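Local coordinates for protein 5-carboxyvanillate decarboxylase (Sphingomonas paucimobilis, PDB 4L6D) that probably decarboxylates 5-carboxyvanillate to vanillate at a manganese ion bound in its amidohydrolase-type barrel, at residues 6-11 with 268-273; 13-18 with 93-98; 234-239 with 262-267. All coordinates share one frame; numbering follows the deposited sequence.

Contact 1: residues 6-11 with 268-273; sequences ATEEAV and AITTSG. With MN (manganese (II) ion), chain I.
Ser-272 hydrogen-bonds Glu-8 at the mouth of the amidohydrolase barrel, where strand 5-11 and the loop following strand 267-270 come together beside the metal. The firmly held part is this one bond: Ser-272 OG donates to Glu-8 OE1 at 2.6 Å, approaching from above the carboxylate by 55° rather than in its plane. Tyr-172 OH and His-227 N, from elsewhere in the barrel, hydrogen-bond to Glu-8 OE1 and Ser-272 OG respectively, so each oxygen of this bond has a further partner. With CG anti to the backbone N (chi1 -158°) and the chain extended beyond it, Glu-8 carries its other oxygen, OE2, to the manganese at 2.2 Å; His-174 and Asp-297 bind the same ion. Thr-7 and Thr-270, by contrast, lie antiparallel, side by side, with no polar bond between them, although OG1 of Thr-7 comes within 3.2 Å of methyl CG2 of Thr-270. Their stronger polar partners are Trp-294 O and Tyr-172 OH. A weak bond from Ser-272 N to Thr-270 OG1 closes an ST turn. On the metal side, a manganese-bound water donates to Glu-8 O at 2.9 Å.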
# COMPACT_ATOMS: atom_id res chain seq x y z
N ALA A 6 5.23 17.92 -17.32
CA ALA A 6 5.44 16.59 -16.74
C ALA A 6 6.32 16.70 -15.50
O ALA A 6 7.40 17.28 -15.57
CB ALA A 6 6.06 15.66 -17.78
N THR A 7 5.88 16.16 -14.37
CA THR A 7 6.55 16.46 -13.10
C THR A 7 7.47 15.41 -12.47
O THR A 7 8.03 15.68 -11.40
CB THR A 7 5.54 16.90 -12.02
OG1 THR A 7 4.53 15.89 -11.87
CG2 THR A 7 4.90 18.22 -12.41
N GLU A 8 7.66 14.25 -13.11
CA GLU A 8 8.54 13.23 -12.52
C GLU A 8 9.51 12.69 -13.56
O GLU A 8 9.55 11.48 -13.83
CB GLU A 8 7.76 12.07 -11.89
CG GLU A 8 8.61 11.31 -10.84
CD GLU A 8 7.94 10.04 -10.33
OE1 GLU A 8 6.87 10.14 -9.68
OE2 GLU A 8 8.48 8.94 -10.59
N GLU A 9 10.29 13.59 -14.15
CA GLU A 9 11.03 13.25 -15.35
C GLU A 9 12.50 13.14 -15.00
O GLU A 9 13.16 14.12 -14.69
CB GLU A 9 10.74 14.28 -16.44
CG GLU A 9 9.23 14.59 -16.55
CD GLU A 9 8.39 13.32 -16.54
OE1 GLU A 9 7.38 13.26 -15.78
OE2 GLU A 9 8.75 12.37 -17.27
N ALA A 10 12.99 11.90 -15.04
CA ALA A 10 14.32 11.57 -14.56
C ALA A 10 15.42 11.99 -15.52
O ALA A 10 15.25 11.94 -16.74
CB ALA A 10 14.40 10.07 -14.30
N VAL A 11 16.56 12.36 -14.95
CA VAL A 11 17.75 12.73 -15.70
C VAL A 11 18.96 12.25 -14.91
O VAL A 11 18.84 11.95 -13.72
CB VAL A 11 17.81 14.27 -15.92
CG1 VAL A 11 18.04 15.02 -14.59
CG2 VAL A 11 18.84 14.66 -16.96
N ALA A 268 0.83 17.08 -2.14
CA ALA A 268 0.16 17.00 -3.43
C ALA A 268 0.70 15.74 -4.10
O ALA A 268 1.71 15.18 -3.66
CB ALA A 268 0.46 18.25 -4.29
N ILE A 269 0.02 15.30 -5.15
CA ILE A 269 0.38 14.04 -5.80
C ILE A 269 0.55 14.23 -7.29
O ILE A 269 0.09 15.21 -7.87
CB ILE A 269 -0.67 12.91 -5.54
CG1 ILE A 269 -1.98 13.16 -6.29
CG2 ILE A 269 -0.95 12.79 -4.05
CD1 ILE A 269 -2.88 11.93 -6.32
N THR A 270 1.23 13.27 -7.92
CA THR A 270 1.29 13.21 -9.38
C THR A 270 0.79 11.88 -9.89
O THR A 270 0.69 10.91 -9.14
CB THR A 270 2.68 13.49 -9.97
OG1 THR A 270 3.42 12.26 -10.05
CG2 THR A 270 3.46 14.53 -9.15
N THR A 271 0.50 11.84 -11.19
CA THR A 271 -0.05 10.66 -11.84
C THR A 271 1.00 9.76 -12.47
O THR A 271 0.64 8.87 -13.24
CB THR A 271 -1.04 11.07 -12.95
OG1 THR A 271 -0.33 11.75 -13.98
CG2 THR A 271 -2.13 12.00 -12.39
N SER A 272 2.28 9.98 -12.19
CA SER A 272 3.34 9.16 -12.80
C SER A 272 3.04 7.68 -12.67
O SER A 272 2.75 7.19 -11.58
CB SER A 272 4.69 9.46 -12.17
OG SER A 272 4.61 9.36 -10.76
N GLY A 273 3.09 6.95 -13.77
CA GLY A 273 2.91 5.51 -13.70
C GLY A 273 1.54 5.00 -13.33
O GLY A 273 1.38 3.80 -13.12
MN MN I . 10.31 8.09 -11.41
O HOH W 1 11.35 9.78 -12.34

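Contact 2: residues 13-18 with 93-98; sequences FQPVVD and ARIAND. With VNL (4-hydroxy-3-methoxybenzoate), chain K.
In the outer layer of helices, the first turn of helix 14-23 leans on the middle of helix 86-106, with Phe-13, Pro-15 and Val-16 meeting Ile-95 and Ala-96. Phe-13, at the N-cap position, puts CE2 3.6 Å from Ala-96 O and CD2 4.0 Å from the methyl CB of Ala-96. That small methyl also receives Val-16 CG2 at 4.2 Å, so the alanine lets two larger side chains settle against the helix. Pro-15 CG touches the CG2 branch of Ile-95 at 3.8 Å, the two side chains crossing obliquely. No hydrogen bond joins the segments; the join is apolar. In this TIM-barrel fold the contact packs the first helix after strand 5-11 against the long helix that follows strand 71-76. The far side of helix 86-106 carries a bound vanillate, remote from the manganese. Arg-94, bent at chi2 (-81°) and chi3, turns its guanidinium side-on to the carboxylate: NE donates to O1 and NH1 to O2, both nearly straight. Replacing Arg-94 with a leucine would probably leave this carboxylate without its paired donors and Asp-98 with Arg-131, salt-bridged to OD1, as its charged partner. The bridge from Arg-94 NH2 to Asp-98 OD2 is 2.9 Å long, on the anti side and tilted 32° out of the carboxylate plane, while Ile-95 CG1 lies 3.4 Å above the guanidinium plane, displaced toward its rim.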
# COMPACT_ATOMS: atom_id res chain seq x y z
N PHE A 13 23.60 12.81 -14.70
CA PHE A 13 24.75 13.60 -15.11
C PHE A 13 25.99 12.74 -14.95
O PHE A 13 26.04 11.87 -14.08
CB PHE A 13 24.87 14.86 -14.24
CG PHE A 13 23.61 15.69 -14.21
CD1 PHE A 13 23.28 16.49 -15.30
CD2 PHE A 13 22.78 15.67 -13.11
CE1 PHE A 13 22.12 17.25 -15.28
CE2 PHE A 13 21.62 16.44 -13.08
CZ PHE A 13 21.29 17.23 -14.17
N GLN A 14 26.99 12.97 -15.80
CA GLN A 14 28.16 12.09 -15.83
C GLN A 14 28.86 11.85 -14.48
O GLN A 14 29.23 10.72 -14.18
CB GLN A 14 29.15 12.51 -16.91
CG GLN A 14 30.07 11.39 -17.39
CD GLN A 14 29.29 10.21 -17.96
OE1 GLN A 14 28.32 10.40 -18.70
NE2 GLN A 14 29.71 9.00 -17.61
N PRO A 15 29.05 12.90 -13.66
CA PRO A 15 29.73 12.58 -12.39
C PRO A 15 28.95 11.58 -11.52
O PRO A 15 29.57 10.78 -10.82
CB PRO A 15 29.81 13.95 -11.69
CG PRO A 15 29.85 14.94 -12.83
CD PRO A 15 28.88 14.35 -13.85
N VAL A 16 27.62 11.63 -11.57
CA VAL A 16 26.80 10.68 -10.80
C VAL A 16 26.85 9.29 -11.44
O VAL A 16 27.01 8.27 -10.74
CB VAL A 16 25.35 11.18 -10.65
CG1 VAL A 16 24.54 10.20 -9.82
CG2 VAL A 16 25.34 12.57 -10.01
N VAL A 17 26.72 9.24 -12.76
CA VAL A 17 26.86 7.99 -13.50
C VAL A 17 28.17 7.30 -13.14
O VAL A 17 28.19 6.12 -12.80
CB VAL A 17 26.80 8.22 -15.02
CG1 VAL A 17 27.22 6.94 -15.78
CG2 VAL A 17 25.41 8.64 -15.43
N ASP A 18 29.27 8.06 -13.17
CA ASP A 18 30.58 7.47 -12.91
C ASP A 18 30.65 6.92 -11.49
O ASP A 18 31.21 5.84 -11.26
CB ASP A 18 31.70 8.50 -13.13
CG ASP A 18 31.89 8.84 -14.61
OD1 ASP A 18 31.36 8.11 -15.47
OD2 ASP A 18 32.58 9.84 -14.91
N ALA A 93 25.96 15.97 -4.92
CA ALA A 93 24.69 16.70 -4.95
C ALA A 93 24.94 18.12 -5.42
O ALA A 93 24.19 18.65 -6.24
CB ALA A 93 24.01 16.68 -3.58
N ARG A 94 25.99 18.74 -4.89
CA ARG A 94 26.33 20.10 -5.27
C ARG A 94 26.59 20.18 -6.77
O ARG A 94 26.07 21.07 -7.45
CB ARG A 94 27.53 20.60 -4.45
CG ARG A 94 27.78 22.10 -4.53
CD ARG A 94 28.53 22.49 -5.78
NE ARG A 94 29.88 21.93 -5.79
CZ ARG A 94 30.63 21.82 -6.87
NH1 ARG A 94 31.85 21.30 -6.77
NH2 ARG A 94 30.17 22.21 -8.05
N ILE A 95 27.39 19.24 -7.28
CA ILE A 95 27.72 19.20 -8.71
C ILE A 95 26.48 18.94 -9.55
O ILE A 95 26.23 19.64 -10.54
CB ILE A 95 28.80 18.14 -8.98
CG1 ILE A 95 30.15 18.60 -8.41
CG2 ILE A 95 28.91 17.84 -10.48
CD1 ILE A 95 31.19 17.50 -8.37
N ALA A 96 25.69 17.95 -9.14
CA ALA A 96 24.47 17.62 -9.87
C ALA A 96 23.49 18.78 -9.87
O ALA A 96 22.75 18.99 -10.84
CB ALA A 96 23.81 16.38 -9.30
N ASN A 97 23.47 19.55 -8.78
CA ASN A 97 22.59 20.72 -8.72
C ASN A 97 23.06 21.85 -9.64
O ASN A 97 22.24 22.50 -10.30
CB ASN A 97 22.44 21.24 -7.29
CG ASN A 97 21.61 20.31 -6.43
OD1 ASN A 97 20.85 19.50 -6.93
ND2 ASN A 97 21.74 20.46 -5.11
N ASP A 98 24.37 22.07 -9.71
CA ASP A 98 24.90 23.04 -10.65
C ASP A 98 24.57 22.61 -12.08
O ASP A 98 24.18 23.44 -12.90
CB ASP A 98 26.42 23.16 -10.52
CG ASP A 98 26.84 23.96 -9.31
OD1 ASP A 98 25.98 24.63 -8.71
OD2 ASP A 98 28.05 23.94 -8.98
C1 VNL K . 32.30 19.68 -2.03
CO1 VNL K . 31.26 19.29 -1.16
CO2 VNL K . 33.63 19.24 -1.84
CM1 VNL K . 31.53 18.44 -0.07
CM2 VNL K . 33.91 18.39 -0.77
OM VNL K . 35.16 17.91 -0.50
CZ VNL K . 32.83 17.97 0.14
CC VNL K . 31.99 20.59 -3.19
CV VNL K . 36.26 18.16 -1.41
O1 VNL K . 30.92 21.24 -3.20
O2 VNL K . 32.84 20.68 -4.11
O3 VNL K . 33.17 17.18 1.21

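Contact 3: residues 234-239 with 262-267; sequences FWLWRL and YFRRNF. With VNL (4-hydroxy-3-methoxybenzoate), chain L.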
# COMPACT_ATOMS: atom_id res chain seq x y z
N PHE A 234 -5.99 6.54 -1.21
CA PHE A 234 -6.99 5.48 -1.09
C PHE A 234 -7.23 5.12 0.36
O PHE A 234 -8.33 4.68 0.72
CB PHE A 234 -6.57 4.24 -1.89
CG PHE A 234 -7.71 3.33 -2.26
CD1 PHE A 234 -8.67 3.76 -3.16
CD2 PHE A 234 -7.80 2.04 -1.76
CE1 PHE A 234 -9.73 2.94 -3.53
CE2 PHE A 234 -8.86 1.20 -2.13
CZ PHE A 234 -9.82 1.66 -3.02
N TRP A 235 -6.20 5.30 1.19
CA TRP A 235 -6.22 4.87 2.60
C TRP A 235 -6.67 5.93 3.61
O TRP A 235 -6.62 5.69 4.81
CB TRP A 235 -4.83 4.39 3.03
CG TRP A 235 -4.33 3.10 2.44
CD1 TRP A 235 -3.40 2.95 1.44
CD2 TRP A 235 -4.68 1.77 2.85
NE1 TRP A 235 -3.17 1.62 1.20
CE2 TRP A 235 -3.93 0.87 2.06
CE3 TRP A 235 -5.56 1.26 3.81
CZ2 TRP A 235 -4.04 -0.51 2.19
CZ3 TRP A 235 -5.67 -0.13 3.94
CH2 TRP A 235 -4.91 -0.99 3.13
N LEU A 236 -7.06 7.12 3.14
CA LEU A 236 -7.31 8.24 4.05
C LEU A 236 -8.33 7.97 5.15
O LEU A 236 -8.11 8.33 6.30
CB LEU A 236 -7.75 9.48 3.26
CG LEU A 236 -6.72 10.04 2.26
CD1 LEU A 236 -7.29 11.25 1.54
CD2 LEU A 236 -5.38 10.38 2.93
N TRP A 237 -9.44 7.34 4.79
CA TRP A 237 -10.48 7.12 5.80
C TRP A 237 -9.99 6.22 6.95
O TRP A 237 -10.21 6.51 8.13
CB TRP A 237 -11.77 6.57 5.16
CG TRP A 237 -12.94 6.64 6.10
CD1 TRP A 237 -13.83 7.66 6.21
CD2 TRP A 237 -13.31 5.67 7.08
NE1 TRP A 237 -14.75 7.38 7.20
CE2 TRP A 237 -14.45 6.16 7.75
CE3 TRP A 237 -12.79 4.43 7.46
CZ2 TRP A 237 -15.08 5.46 8.77
CZ3 TRP A 237 -13.42 3.73 8.47
CH2 TRP A 237 -14.55 4.24 9.12
N ARG A 238 -9.30 5.14 6.59
CA ARG A 238 -8.78 4.19 7.57
C ARG A 238 -7.65 4.77 8.41
O ARG A 238 -7.58 4.52 9.61
CB ARG A 238 -8.31 2.94 6.82
CG ARG A 238 -7.79 1.78 7.68
CD ARG A 238 -8.08 0.51 6.92
NE ARG A 238 -7.48 -0.73 7.43
CZ ARG A 238 -7.99 -1.47 8.41
NH1 ARG A 238 -9.05 -1.06 9.09
NH2 ARG A 238 -7.40 -2.61 8.74
N LEU A 239 -6.76 5.55 7.78
CA LEU A 239 -5.73 6.25 8.53
C LEU A 239 -6.37 7.13 9.61
O LEU A 239 -5.92 7.14 10.75
CB LEU A 239 -4.87 7.11 7.59
CG LEU A 239 -3.86 6.33 6.74
CD1 LEU A 239 -3.36 7.22 5.61
CD2 LEU A 239 -2.68 5.87 7.59
N TYR A 262 -3.42 16.40 7.29
CA TYR A 262 -2.04 16.62 6.88
C TYR A 262 -1.84 16.27 5.42
O TYR A 262 -1.14 16.98 4.70
CB TYR A 262 -1.05 15.80 7.72
CG TYR A 262 -1.05 16.24 9.15
CD1 TYR A 262 -0.53 17.48 9.51
CD2 TYR A 262 -1.62 15.45 10.14
CE1 TYR A 262 -0.55 17.91 10.82
CE2 TYR A 262 -1.65 15.87 11.45
CZ TYR A 262 -1.12 17.10 11.79
OH TYR A 262 -1.16 17.54 13.10
N PHE A 263 -2.44 15.17 4.97
CA PHE A 263 -2.20 14.78 3.60
C PHE A 263 -2.74 15.85 2.65
O PHE A 263 -2.06 16.24 1.70
CB PHE A 263 -2.77 13.39 3.26
CG PHE A 263 -2.20 12.84 2.00
CD1 PHE A 263 -0.95 12.25 1.99
CD2 PHE A 263 -2.87 12.99 0.80
CE1 PHE A 263 -0.39 11.77 0.82
CE2 PHE A 263 -2.31 12.51 -0.39
CZ PHE A 263 -1.07 11.90 -0.37
N ARG A 264 -3.92 16.39 2.93
CA ARG A 264 -4.47 17.40 2.04
C ARG A 264 -3.78 18.76 2.21
O ARG A 264 -3.63 19.50 1.23
CB ARG A 264 -5.99 17.56 2.24
CG ARG A 264 -6.80 16.33 1.83
CD ARG A 264 -8.31 16.59 1.94
NE ARG A 264 -9.05 15.33 2.10
CZ ARG A 264 -9.31 14.76 3.27
NH1 ARG A 264 -8.93 15.33 4.41
NH2 ARG A 264 -9.98 13.61 3.32
N ARG A 265 -3.35 19.09 3.43
CA ARG A 265 -2.73 20.40 3.68
C ARG A 265 -1.30 20.44 3.16
O ARG A 265 -0.88 21.42 2.52
CB ARG A 265 -2.73 20.73 5.17
CG ARG A 265 -2.28 22.16 5.49
CD ARG A 265 -2.18 22.42 7.00
NE ARG A 265 -1.06 21.67 7.57
CZ ARG A 265 -0.64 21.76 8.83
NH1 ARG A 265 -1.23 22.58 9.68
NH2 ARG A 265 0.40 21.03 9.22
N ASN A 266 -0.54 19.39 3.46
CA ASN A 266 0.91 19.38 3.24
C ASN A 266 1.40 18.60 2.03
O ASN A 266 2.58 18.71 1.67
CB ASN A 266 1.63 18.86 4.48
CG ASN A 266 1.49 19.80 5.66
OD1 ASN A 266 0.65 19.61 6.55
ND2 ASN A 266 2.32 20.85 5.68
N PHE A 267 0.52 17.81 1.41
CA PHE A 267 0.94 17.01 0.26
C PHE A 267 0.19 17.37 -1.01
O PHE A 267 -0.94 17.85 -0.96
CB PHE A 267 0.71 15.51 0.50
CG PHE A 267 1.60 14.90 1.56
CD1 PHE A 267 1.43 15.21 2.89
CD2 PHE A 267 2.54 13.96 1.21
CE1 PHE A 267 2.24 14.62 3.87
CE2 PHE A 267 3.35 13.36 2.17
CZ PHE A 267 3.20 13.70 3.50
C1 VNL L . -12.68 10.49 4.04
CO1 VNL L . -11.33 10.31 4.39
CO2 VNL L . -13.63 10.99 4.95
CM1 VNL L . -10.89 10.62 5.68
CM2 VNL L . -13.22 11.31 6.24
OM VNL L . -14.04 11.81 7.22
CZ VNL L . -11.80 11.12 6.62
CC VNL L . -13.13 10.14 2.65
CV VNL L . -15.43 12.06 6.94
O1 VNL L . -12.37 10.37 1.66
O2 VNL L . -14.27 9.62 2.53
O3 VNL L . -11.49 11.36 7.94
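Phe-263 carries Phe-267 CB on one face of its ring, 3.8 Å above the plane and over the centre, while Leu-236 reaches the root of the same side chain from the opposing helix. Two other flat groups, the Arg-264 guanidinium and the Trp-237 indole, both turn an edge to a bound vanillate: Arg-264 NH2 lies 3.7 Å from CO1 of the ligand, and Trp-237 CD1 is 3.6 Å from its CO2. Leu-236 joins the two sides by splitting its branches. CD2 packs 4.0 Å from Phe-263 CB, the side chains crossing at about a right angle, and CD1 lies equally far from Arg-264 NH2. Its CB, 3.8 Å from CO1, lines the vanillate pocket, one of the ligand sites away from the manganese. The ligand comes closest to the helix backbone, with Trp-237 CA 3.5 Å from its CM1. In Phe-263, CG stands anti to the backbone N (chi1 -164°), which sets where the ring lies beside Leu-236 CD2. Arg-264 NH2 meets the ring carbons of the ligand edge-on, at contact distance; NE and NH1 bond to Val-286 O and Ser-260 OG, which fix the plane of the guanidinium. The contact thus joins the start of helix 236-249 to the end of helix 259-266. Phe-263 also packs on Leu-225 of strand 223-225. The start of helix 236-249 and the residues before it face the second subunit: Phe-234 meets Phe-234 of that subunit, and Trp-237 and Arg-238 pack on its Gly-273 and Ala-194.

Contact 1 bridges strands 5-11 and 267-270 of the parallel barrel across the place of the eighth strand, 292-293, and the loop it closes along the chain contains both others, contact 2 first and contact 3 later. Segment 13-18 of contact 2 follows directly from strand 5-11; the centres of contacts 1 and 2 are 21 Å apart. Contact 3 lies 19 Å from contact 1 and touches it: helix 259-266 runs straight into strand 267-270, and Ile-269 CG2 packs 3.8 Å from Phe-263 CZ. Contacts 2 and 3, 35 Å apart between centres, lie on opposite sides of the chain's centre, 18 and 17 Å from it. Contact 1, with the manganese, is 7 Å from that centre, while their vanillates occupy separate peripheral places.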